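Local coordinates for protein glutathione transferase (Leptospira interrogans serovar Lai, PDB 3UBK) that probably transfers glutathione to electrophilic substrates and binds glutathione in its N-terminal domain, at residues A[135-140]-A[181-186]; A[101-106]-A[127-132]; A[93-98]-A[152-157]. One frame throughout, in Å; residues are numbered along the deposited sequence. Where two conformers were deposited one is given.

Contact 1 of 3, residues A[135-140]-A[181-186]. With SO4 (sulfate ion), chain E.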
loop_
_atom_site.group_PDB
_atom_site.type_symbol
_atom_site.label_atom_id
_atom_site.label_comp_id
_atom_site.label_asym_id
_atom_site.label_seq_id
_atom_site.Cartn_x
_atom_site.Cartn_y
_atom_site.Cartn_z
ATOM N N ALA A 135 -0.557 -0.470 -17.682
ATOM C CA ALA A 135 -0.036 -1.482 -16.762
ATOM C C ALA A 135 -1.188 -2.332 -16.234
ATOM O O ALA A 135 -1.147 -3.558 -16.312
ATOM C CB ALA A 135 0.708 -0.818 -15.609
ATOM N N LEU A 136 -2.207 -1.668 -15.697
ATOM C CA LEU A 136 -3.411 -2.344 -15.189
ATOM C C LEU A 136 -4.006 -3.278 -16.234
ATOM O O LEU A 136 -4.309 -4.433 -15.949
ATOM C CB LEU A 136 -4.453 -1.316 -14.728
ATOM C CG LEU A 136 -5.730 -1.853 -14.061
ATOM C CD1 LEU A 136 -5.385 -2.660 -12.812
ATOM C CD2 LEU A 136 -6.683 -0.712 -13.729
ATOM N N GLN A 137 -4.148 -2.786 -17.459
ATOM C CA GLN A 137 -4.684 -3.605 -18.544
ATOM C C GLN A 137 -3.997 -4.967 -18.611
ATOM O O GLN A 137 -4.603 -5.968 -18.985
ATOM C CB GLN A 137 -4.559 -2.863 -19.886
ATOM C CG GLN A 137 -5.279 -3.535 -21.048
ATOM C CD GLN A 137 -6.790 -3.489 -20.901
ATOM O OE1 GLN A 137 -7.385 -2.414 -20.835
ATOM N NE2 GLN A 137 -7.417 -4.661 -20.836
ATOM N N ARG A 138 -2.728 -5.018 -18.232
ATOM C CA ARG A 138 -1.976 -6.261 -18.340
ATOM C C ARG A 138 -2.396 -7.352 -17.344
ATOM O O ARG A 138 -2.227 -8.539 -17.625
ATOM C CB ARG A 138 -0.469 -5.993 -18.208
ATOM C CG ARG A 138 0.155 -5.205 -19.370
ATOM C CD ARG A 138 1.688 -5.118 -19.217
ATOM N NE ARG A 138 2.241 -3.975 -19.941
ATOM C CZ ARG A 138 2.935 -4.066 -21.073
ATOM N NH1 ARG A 138 3.189 -5.253 -21.611
ATOM N NH2 ARG A 138 3.391 -2.969 -21.656
ATOM N N VAL A 139 -2.916 -6.969 -16.177
ATOM C CA VAL A 139 -3.218 -7.969 -15.140
ATOM C C VAL A 139 -4.717 -8.235 -14.893
ATOM O O VAL A 139 -5.072 -9.231 -14.250
ATOM C CB VAL A 139 -2.524 -7.657 -13.777
ATOM C CG1 VAL A 139 -1.037 -8.023 -13.807
ATOM C CG2 VAL A 139 -2.713 -6.214 -13.395
ATOM N N VAL A 140 -5.586 -7.360 -15.399
ATOM C CA VAL A 140 -7.036 -7.517 -15.189
ATOM C C VAL A 140 -7.647 -8.560 -16.112
ATOM O O VAL A 140 -7.145 -8.797 -17.216
ATOM C CB VAL A 140 -7.809 -6.195 -15.360
ATOM C CG1 VAL A 140 -7.314 -5.163 -14.374
ATOM C CG2 VAL A 140 -7.713 -5.687 -16.800
ATOM N N LEU A 181 -9.298 4.070 -21.759
ATOM C CA LEU A 181 -8.298 3.137 -22.270
ATOM C C LEU A 181 -8.367 1.758 -21.603
ATOM O O LEU A 181 -7.867 0.773 -22.154
ATOM C CB LEU A 181 -6.896 3.738 -22.126
ATOM C CG LEU A 181 -6.683 5.045 -22.902
ATOM C CD1 LEU A 181 -5.459 5.803 -22.393
ATOM C CD2 LEU A 181 -6.579 4.770 -24.405
ATOM N N LEU A 182 -8.991 1.684 -20.426
ATOM C CA LEU A 182 -9.153 0.402 -19.725
ATOM C C LEU A 182 -10.253 -0.471 -20.342
ATOM O O LEU A 182 -11.442 -0.317 -20.049
ATOM C CB LEU A 182 -9.422 0.620 -18.234
ATOM C CG LEU A 182 -9.479 -0.658 -17.382
ATOM C CD1 LEU A 182 -8.238 -1.500 -17.581
ATOM C CD2 LEU A 182 -9.642 -0.317 -15.917
ATOM N N ASN A 183 -9.826 -1.394 -21.192
ATOM C CA ASN A 183 -10.693 -2.343 -21.852
ATOM C C ASN A 183 -11.514 -3.178 -20.866
ATOM O O ASN A 183 -10.965 -4.034 -20.167
ATOM C CB ASN A 183 -9.815 -3.283 -22.672
ATOM C CG ASN A 183 -10.453 -3.694 -23.965
ATOM O OD1 ASN A 183 -11.443 -4.429 -23.982
ATOM N ND2 ASN A 183 -9.879 -3.234 -25.071
ATOM N N GLY A 184 -12.824 -2.941 -20.820
ATOM C CA GLY A 184 -13.709 -3.737 -19.965
ATOM C C GLY A 184 -14.276 -2.988 -18.774
ATOM O O GLY A 184 -15.203 -3.463 -18.110
ATOM N N TRP A 185 -13.731 -1.811 -18.499
ATOM C CA TRP A 185 -14.173 -1.023 -17.349
ATOM C C TRP A 185 -15.658 -0.633 -17.326
ATOM O O TRP A 185 -16.300 -0.682 -16.278
ATOM C CB TRP A 185 -13.345 0.247 -17.201
ATOM C CG TRP A 185 -14.015 1.223 -16.289
ATOM C CD1 TRP A 185 -14.500 2.451 -16.619
ATOM C CD2 TRP A 185 -14.306 1.037 -14.896
ATOM N NE1 TRP A 185 -15.061 3.050 -15.517
ATOM C CE2 TRP A 185 -14.956 2.200 -14.447
ATOM C CE3 TRP A 185 -14.075 -0.001 -13.987
ATOM C CZ2 TRP A 185 -15.386 2.356 -13.126
ATOM C CZ3 TRP A 185 -14.495 0.158 -12.676
ATOM C CH2 TRP A 185 -15.141 1.326 -12.256
ATOM N N LYS A 186 -16.193 -0.189 -18.458
ATOM C CA LYS A 186 -17.567 0.285 -18.466
ATOM C C LYS A 186 -18.500 -0.890 -18.217
ATOM O O LYS A 186 -19.443 -0.789 -17.447
ATOM C CB LYS A 186 -17.918 0.977 -19.796
ATOM C CG LYS A 186 -17.209 2.322 -20.012
ATOM C CD LYS A 186 -17.467 3.292 -18.859
ATOM C CE LYS A 186 -16.878 4.678 -19.137
ATOM N NZ LYS A 186 -15.398 4.659 -19.349
HETATM S S SO4 E . -15.667 -0.817 -21.584
HETATM O O1 SO4 E . -16.627 -0.140 -22.456
HETATM O O2 SO4 E . -14.665 -1.518 -22.384
HETATM O O3 SO4 E . -14.995 0.181 -20.747
HETATM O O4 SO4 E . -16.379 -1.795 -20.759
#
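Q137, on the last turns of helix 119-139, reaches the loop 181-184 with its side-chain amide. From CB the chain first runs with CG anti to the backbone N and then bends at chi2 (68°), which swings the amide across to N183. There CD lies 3.5 Å from N183 CB, and NE2 packs beside the same carbon, 3.3 Å from N183 CB. OE1 carries the polar link: N183 N donates to Q137 OE1 at 2.7 Å. The bond lies in the carbonyl plane, on a lone pair, although the N-H itself is bent to 138°. Q137 OE1 also meets L182 CD1 at 3.5 Å, so the one oxygen has the N-H of N183 as its donor and the L182 methyl beside it. The two side-chain amides, of Q137 and N183, stand nearly perpendicular, 88° apart.

Deeper in, L182 CD2 touches L136 CD2 at 3.7 Å, and V140 CG2 approaches L182 CD1 more loosely. The grip thus falls on a type II turn, L182 to W185. G184, at its third position, is the N-cap of helix 185-193, where G184 N and K186 N both bind a sulfate, probably from the crystallisation liquor. L136 continues onto I95, I98 and L103 of helix 86-111, while L182 rests on L162 of helix 153-169, which places this contact at the junction of four helices.

Contact 2 of 3, residues A[101-106]-A[127-132]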
loop_
_atom_site.group_PDB
_atom_site.type_symbol
_atom_site.label_atom_id
_atom_site.label_comp_id
_atom_site.label_asym_id
_atom_site.label_seq_id
_atom_site.Cartn_x
_atom_site.Cartn_y
_atom_site.Cartn_z
ATOM N N THR A 101 -2.092 3.036 -5.858
ATOM C CA THR A 101 -0.827 3.769 -5.790
ATOM C C THR A 101 -0.474 4.487 -7.080
ATOM O O THR A 101 0.053 5.595 -7.052
ATOM C CB THR A 101 0.340 2.850 -5.359
ATOM O OG1 THR A 101 -0.007 2.214 -4.124
ATOM C CG2 THR A 101 1.618 3.659 -5.145
ATOM N N TYR A 102 -0.768 3.880 -8.209
ATOM C CA TYR A 102 -0.381 4.431 -9.477
ATOM C C TYR A 102 -1.523 5.076 -10.244
ATOM O O TYR A 102 -1.303 5.693 -11.248
ATOM C CB TYR A 102 0.276 3.357 -10.324
ATOM C CG TYR A 102 1.327 2.582 -9.601
ATOM C CD1 TYR A 102 2.311 3.208 -8.906
ATOM C CD2 TYR A 102 1.332 1.224 -9.624
ATOM C CE1 TYR A 102 3.256 2.504 -8.258
ATOM C CE2 TYR A 102 2.264 0.521 -8.989
ATOM C CZ TYR A 102 3.217 1.155 -8.294
ATOM O OH TYR A 102 4.150 0.424 -7.648
ATOM N N LEU A 103 -2.744 4.919 -9.774
ATOM C CA LEU A 103 -3.881 5.581 -10.410
ATOM C C LEU A 103 -4.520 6.637 -9.525
ATOM O O LEU A 103 -4.710 7.776 -9.956
ATOM C CB LEU A 103 -4.927 4.576 -10.884
ATOM C CG LEU A 103 -4.523 3.674 -12.049
ATOM C CD1 LEU A 103 -5.682 2.782 -12.425
ATOM C CD2 LEU A 103 -4.060 4.497 -13.259
ATOM N N ASP A 104 -4.841 6.277 -8.284
ATOM C CA ASP A 104 -5.569 7.197 -7.412
ATOM C C ASP A 104 -4.715 8.273 -6.758
ATOM O O ASP A 104 -5.154 9.417 -6.613
ATOM C CB ASP A 104 -6.338 6.456 -6.318
ATOM C CG ASP A 104 -7.282 7.370 -5.573
ATOM O OD1 ASP A 104 -8.212 7.899 -6.218
ATOM O OD2 ASP A 104 -7.086 7.573 -4.359
ATOM N N ILE A 105 -3.516 7.908 -6.322
ATOM C CA ILE A 105 -2.660 8.885 -5.668
ATOM C C ILE A 105 -2.328 10.026 -6.634
ATOM O O ILE A 105 -2.450 11.201 -6.284
ATOM C CB ILE A 105 -1.388 8.242 -5.095
ATOM C CG1 ILE A 105 -1.742 7.429 -3.844
ATOM C CG2 ILE A 105 -0.359 9.315 -4.735
ATOM C CD1 ILE A 105 -0.531 6.883 -3.113
ATOM N N PRO A 106 -1.908 9.677 -7.855
ATOM C CA PRO A 106 -1.690 10.680 -8.894
ATOM C C PRO A 106 -2.946 11.516 -9.143
ATOM O O PRO A 106 -2.890 12.747 -9.088
ATOM C CB PRO A 106 -1.352 9.838 -10.130
ATOM C CG PRO A 106 -0.727 8.595 -9.574
ATOM C CD PRO A 106 -1.417 8.341 -8.248
ATOM N N SER A 127 -0.373 11.774 -18.399
ATOM C CA SER A 127 0.505 10.744 -18.943
ATOM C C SER A 127 0.761 9.663 -17.898
ATOM O O SER A 127 0.870 8.484 -18.226
ATOM C CB SER A 127 1.829 11.346 -19.424
ATOM O OG SER A 127 2.484 12.032 -18.371
ATOM N N THR A 128 0.866 10.074 -16.641
ATOM C CA THR A 128 1.042 9.127 -15.542
ATOM C C THR A 128 -0.129 8.144 -15.473
ATOM O O THR A 128 0.074 6.939 -15.336
ATOM C CB THR A 128 1.200 9.854 -14.198
ATOM O OG1 THR A 128 2.398 10.635 -14.221
ATOM C CG2 THR A 128 1.292 8.860 -13.048
ATOM N N LEU A 129 -1.351 8.664 -15.594
ATOM C CA LEU A 129 -2.559 7.839 -15.538
ATOM C C LEU A 129 -2.634 6.880 -16.713
ATOM O O LEU A 129 -2.987 5.714 -16.548
ATOM C CB LEU A 129 -3.816 8.712 -15.498
ATOM C CG LEU A 129 -3.972 9.613 -14.273
ATOM C CD1 LEU A 129 -5.297 10.350 -14.332
ATOM C CD2 LEU A 129 -3.870 8.806 -12.987
ATOM N N VAL A 130 -2.304 7.374 -17.904
ATOM C CA VAL A 130 -2.286 6.535 -19.097
ATOM C C VAL A 130 -1.267 5.409 -18.928
ATOM O O VAL A 130 -1.489 4.273 -19.355
ATOM C CB VAL A 130 -1.955 7.358 -20.379
ATOM C CG1 VAL A 130 -1.614 6.437 -21.528
ATOM C CG2 VAL A 130 -3.130 8.263 -20.756
ATOM N N LYS A 131 -0.137 5.730 -18.312
ATOM C CA LYS A 131 0.852 4.709 -17.995
ATOM C C LYS A 131 0.275 3.656 -17.020
ATOM O O LYS A 131 0.416 2.453 -17.235
ATOM C CB LYS A 131 2.093 5.364 -17.400
ATOM C CG LYS A 131 3.230 4.415 -17.090
ATOM C CD LYS A 131 4.381 5.181 -16.439
ATOM C CE LYS A 131 5.530 4.268 -16.051
ATOM N NZ LYS A 131 6.492 4.998 -15.174
ATOM N N GLY A 132 -0.370 4.122 -15.956
ATOM C CA GLY A 132 -0.964 3.214 -14.963
ATOM C C GLY A 132 -2.024 2.308 -15.565
ATOM O O GLY A 132 -2.105 1.120 -15.238
HETATM O O HOH W 1 0.912 5.674 -12.918
#
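The ends of L103 and L129 meet where helices 86-111 and 119-139 pack as neighbouring, nearly antiparallel members of the all-helical C-terminal domain of the glutathione transferase fold. The short segments run at 153° to each other and their axes approach to 8.7 Å.

Apolar packing centres on L129 and P106. L129 CD2 lies 3.9 Å from P106 CB, and it also meets L103 CD2, somewhat farther off. P106 points toward the partner helix, and P106 CG and T128 CG2 are 4.0 Å apart, the two side chains crossing at about a right angle. T128 CG2 gets there by standing anti to the backbone N, while OG1, beside that N, bonds back to E124 O one turn earlier.

Close approach to the backbone is the second element. The methyl L129 CD2 lies 3.3 Å from the carbonyl oxygen L103 O. With no side chain on G132, L103 CD2 packs directly on the backbone, 3.8 Å from G132 CA. Y102 CA and G132 CA are 5.6 Å apart.

Polar bridging comes last. The hydroxyl of Y102 is engaged outside the pair, hydrogen-bonded to E63 of the second subunit. Helix 86-111 has a wider pi-type turn at 101-104, and a kink where the proline nitrogen of P106 lacks a bond to the preceding turn. Beside this irregular stretch a single water spans the helices, donating to Y102 O at 2.8 Å and to T128 O at 2.9 Å.

Contact 3 of 3, residues A[93-98]-A[152-157]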
loop_
_atom_site.group_PDB
_atom_site.type_symbol
_atom_site.label_atom_id
_atom_site.label_comp_id
_atom_site.label_asym_id
_atom_site.label_seq_id
_atom_site.Cartn_x
_atom_site.Cartn_y
_atom_site.Cartn_z
ATOM N N ARG A 93 -3.455 -8.795 -5.050
ATOM C CA ARG A 93 -2.753 -7.689 -4.391
ATOM C C ARG A 93 -2.086 -6.725 -5.391
ATOM O O ARG A 93 -2.112 -5.513 -5.203
ATOM C CB ARG A 93 -1.728 -8.217 -3.373
ATOM C CG ARG A 93 -2.401 -8.949 -2.190
ATOM C CD ARG A 93 -1.383 -9.354 -1.129
ATOM N NE ARG A 93 -2.017 -9.845 0.099
ATOM C CZ ARG A 93 -2.043 -11.124 0.463
ATOM N NH1 ARG A 93 -1.450 -12.045 -0.291
ATOM N NH2 ARG A 93 -2.636 -11.485 1.598
ATOM N N GLU A 94 -1.492 -7.265 -6.445
ATOM C CA GLU A 94 -0.896 -6.422 -7.493
ATOM C C GLU A 94 -1.933 -5.470 -8.100
ATOM O O GLU A 94 -1.714 -4.257 -8.198
ATOM C CB GLU A 94 -0.285 -7.302 -8.583
ATOM C CG GLU A 94 1.022 -7.984 -8.166
ATOM C CD GLU A 94 1.418 -9.119 -9.097
ATOM O OE1 GLU A 94 0.534 -9.675 -9.776
ATOM O OE2 GLU A 94 2.618 -9.464 -9.142
ATOM N N ILE A 95 -3.079 -6.018 -8.487
ATOM C CA ILE A 95 -4.120 -5.195 -9.098
ATOM C C ILE A 95 -4.542 -4.064 -8.174
ATOM O O ILE A 95 -4.630 -2.891 -8.581
ATOM C CB ILE A 95 -5.353 -6.038 -9.472
ATOM C CG1 ILE A 95 -4.986 -7.007 -10.593
ATOM C CG2 ILE A 95 -6.523 -5.111 -9.838
ATOM C CD1 ILE A 95 -5.975 -8.128 -10.792
ATOM N N SER A 96 -4.802 -4.405 -6.919
ATOM C CA SER A 96 -5.225 -3.395 -5.948
ATOM C C SER A 96 -4.183 -2.310 -5.728
ATOM O O SER A 96 -4.520 -1.131 -5.606
ATOM C CB SER A 96 -5.587 -4.050 -4.611
ATOM O OG SER A 96 -5.802 -3.053 -3.627
ATOM N N THR A 97 -2.912 -2.705 -5.654
ATOM C CA THR A 97 -1.826 -1.737 -5.506
ATOM C C THR A 97 -1.726 -0.794 -6.697
ATOM O O THR A 97 -1.602 0.421 -6.526
ATOM C CB THR A 97 -0.472 -2.441 -5.279
ATOM O OG1 THR A 97 -0.512 -3.124 -4.019
ATOM C CG2 THR A 97 0.664 -1.435 -5.252
ATOM N N ILE A 98 -1.781 -1.346 -7.903
ATOM C CA ILE A 98 -1.725 -0.508 -9.096
ATOM C C ILE A 98 -2.851 0.517 -9.085
ATOM O O ILE A 98 -2.624 1.708 -9.321
ATOM C CB ILE A 98 -1.812 -1.339 -10.386
ATOM C CG1 ILE A 98 -0.539 -2.164 -10.576
ATOM C CG2 ILE A 98 -2.055 -0.423 -11.595
ATOM C CD1 ILE A 98 -0.725 -3.346 -11.531
ATOM N N THR A 152 -13.082 -10.337 -5.256
ATOM C CA THR A 152 -11.889 -10.363 -4.398
ATOM C C THR A 152 -11.605 -8.986 -3.872
ATOM O O THR A 152 -12.327 -8.037 -4.174
ATOM C CB THR A 152 -10.618 -10.785 -5.155
ATOM O OG1 THR A 152 -10.307 -9.787 -6.137
ATOM C CG2 THR A 152 -10.804 -12.135 -5.824
ATOM N N LEU A 153 -10.520 -8.872 -3.109
ATOM C CA LEU A 153 -10.035 -7.573 -2.638
ATOM C C LEU A 153 -9.883 -6.584 -3.802
ATOM O O LEU A 153 -10.101 -5.375 -3.655
ATOM C CB LEU A 153 -8.648 -7.755 -1.982
ATOM C CG LEU A 153 -7.931 -6.425 -1.693
ATOM C CD1 LEU A 153 -8.648 -5.700 -0.548
ATOM C CD2 LEU A 153 -6.442 -6.623 -1.357
ATOM N N ALA A 154 -9.447 -7.080 -4.946
ATOM C CA ALA A 154 -9.212 -6.176 -6.067
ATOM C C ALA A 154 -10.513 -5.500 -6.553
ATOM O O ALA A 154 -10.471 -4.418 -7.134
ATOM C CB ALA A 154 -8.512 -6.906 -7.207
ATOM N N ASP A 155 -11.665 -6.127 -6.299
ATOM C CA ASP A 155 -12.946 -5.497 -6.663
ATOM C C ASP A 155 -13.315 -4.395 -5.687
ATOM O O ASP A 155 -13.966 -3.431 -6.057
ATOM C CB ASP A 155 -14.074 -6.535 -6.765
ATOM C CG ASP A 155 -13.847 -7.510 -7.895
ATOM O OD1 ASP A 155 -14.027 -7.104 -9.061
ATOM O OD2 ASP A 155 -13.487 -8.676 -7.629
ATOM N N CYS A 156 -12.913 -4.542 -4.430
ATOM C CA CYS A 156 -13.141 -3.475 -3.459
ATOM C C CYS A 156 -12.356 -2.237 -3.881
ATOM O O CYS A 156 -12.886 -1.124 -3.931
ATOM C CB CYS A 156 -12.700 -3.917 -2.070
ATOM S SG CYS A 156 -13.540 -5.425 -1.473
ATOM N N SER A 157 -11.078 -2.419 -4.172
ATOM C CA SER A 157 -10.245 -1.319 -4.632
ATOM C C SER A 157 -10.701 -0.829 -6.007
ATOM O O SER A 157 -10.842 0.365 -6.244
ATOM C CB SER A 157 -8.778 -1.748 -4.674
ATOM O OG SER A 157 -8.283 -1.928 -3.363
#
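The segments 93-98 and 153-157 run almost parallel, with 11° between their directions and 8.4 Å between their axes, and the alpha-carbons of S96 and A154 come within 4.9 Å. Small side chains at the interface match this close spacing. S96 points at the other helix with OG anti to the backbone N (chi1 171°), which brings it to S157, whose OG instead lies beside its own N. The two hydroxyls meet in a hydrogen bond of 2.7 Å, S96 OG to S157 OG, with either able to donate, but S157 was modelled in two conformers, so the bond is not certain to be present throughout. Beside it, A154, about a turn before S157, sets its CB 3.8 Å from I95 CG2, on the residue preceding S96, and L153 CD2 flanks S96 CB at 4.2 Å.

The start of helix 153-169 is fixed by a capping box. A154 N donates to T152 OG1 (3.1 Å), and T152 N donates to D155 OD2 (2.9 Å) on the lone pair facing away from OD1. The other oxygen, OD1, accepts from Y188 OH and I146 N, so both carboxylate oxygens are engaged.

R93 makes a salt bridge to E69, and E94 bonds F62 N of the second subunit. S157 lies about 7 Å, side chain to side chain, from the glutathione-binding S64. Such an N-capping box at the head of a buried helix is a characteristic feature of the glutathione transferase C-terminal domain.

In the fold
Following the chain from the N terminus, helix 86-111 supplies the first segment of contact 3 and then that of contact 2. Contact 2 closes first, when helix 119-139 folds back against it, a 20-residue connection. Contact 1 then opens farther along the same helix 119-139, and contact 3 closes at the head of helix 153-169, so contact 2 falls wholly within the span of contact 3. Contact 1 closes only at 181-186, crossing contact 3 and following contact 2 in series. V139 packs on I95 and I98, L181 on V130, and G132 O against I98 CG2, joining the three. Together they tie four helices, and segments 93-98, 101-106, 127-132 and 135-140 all touch the second subunit.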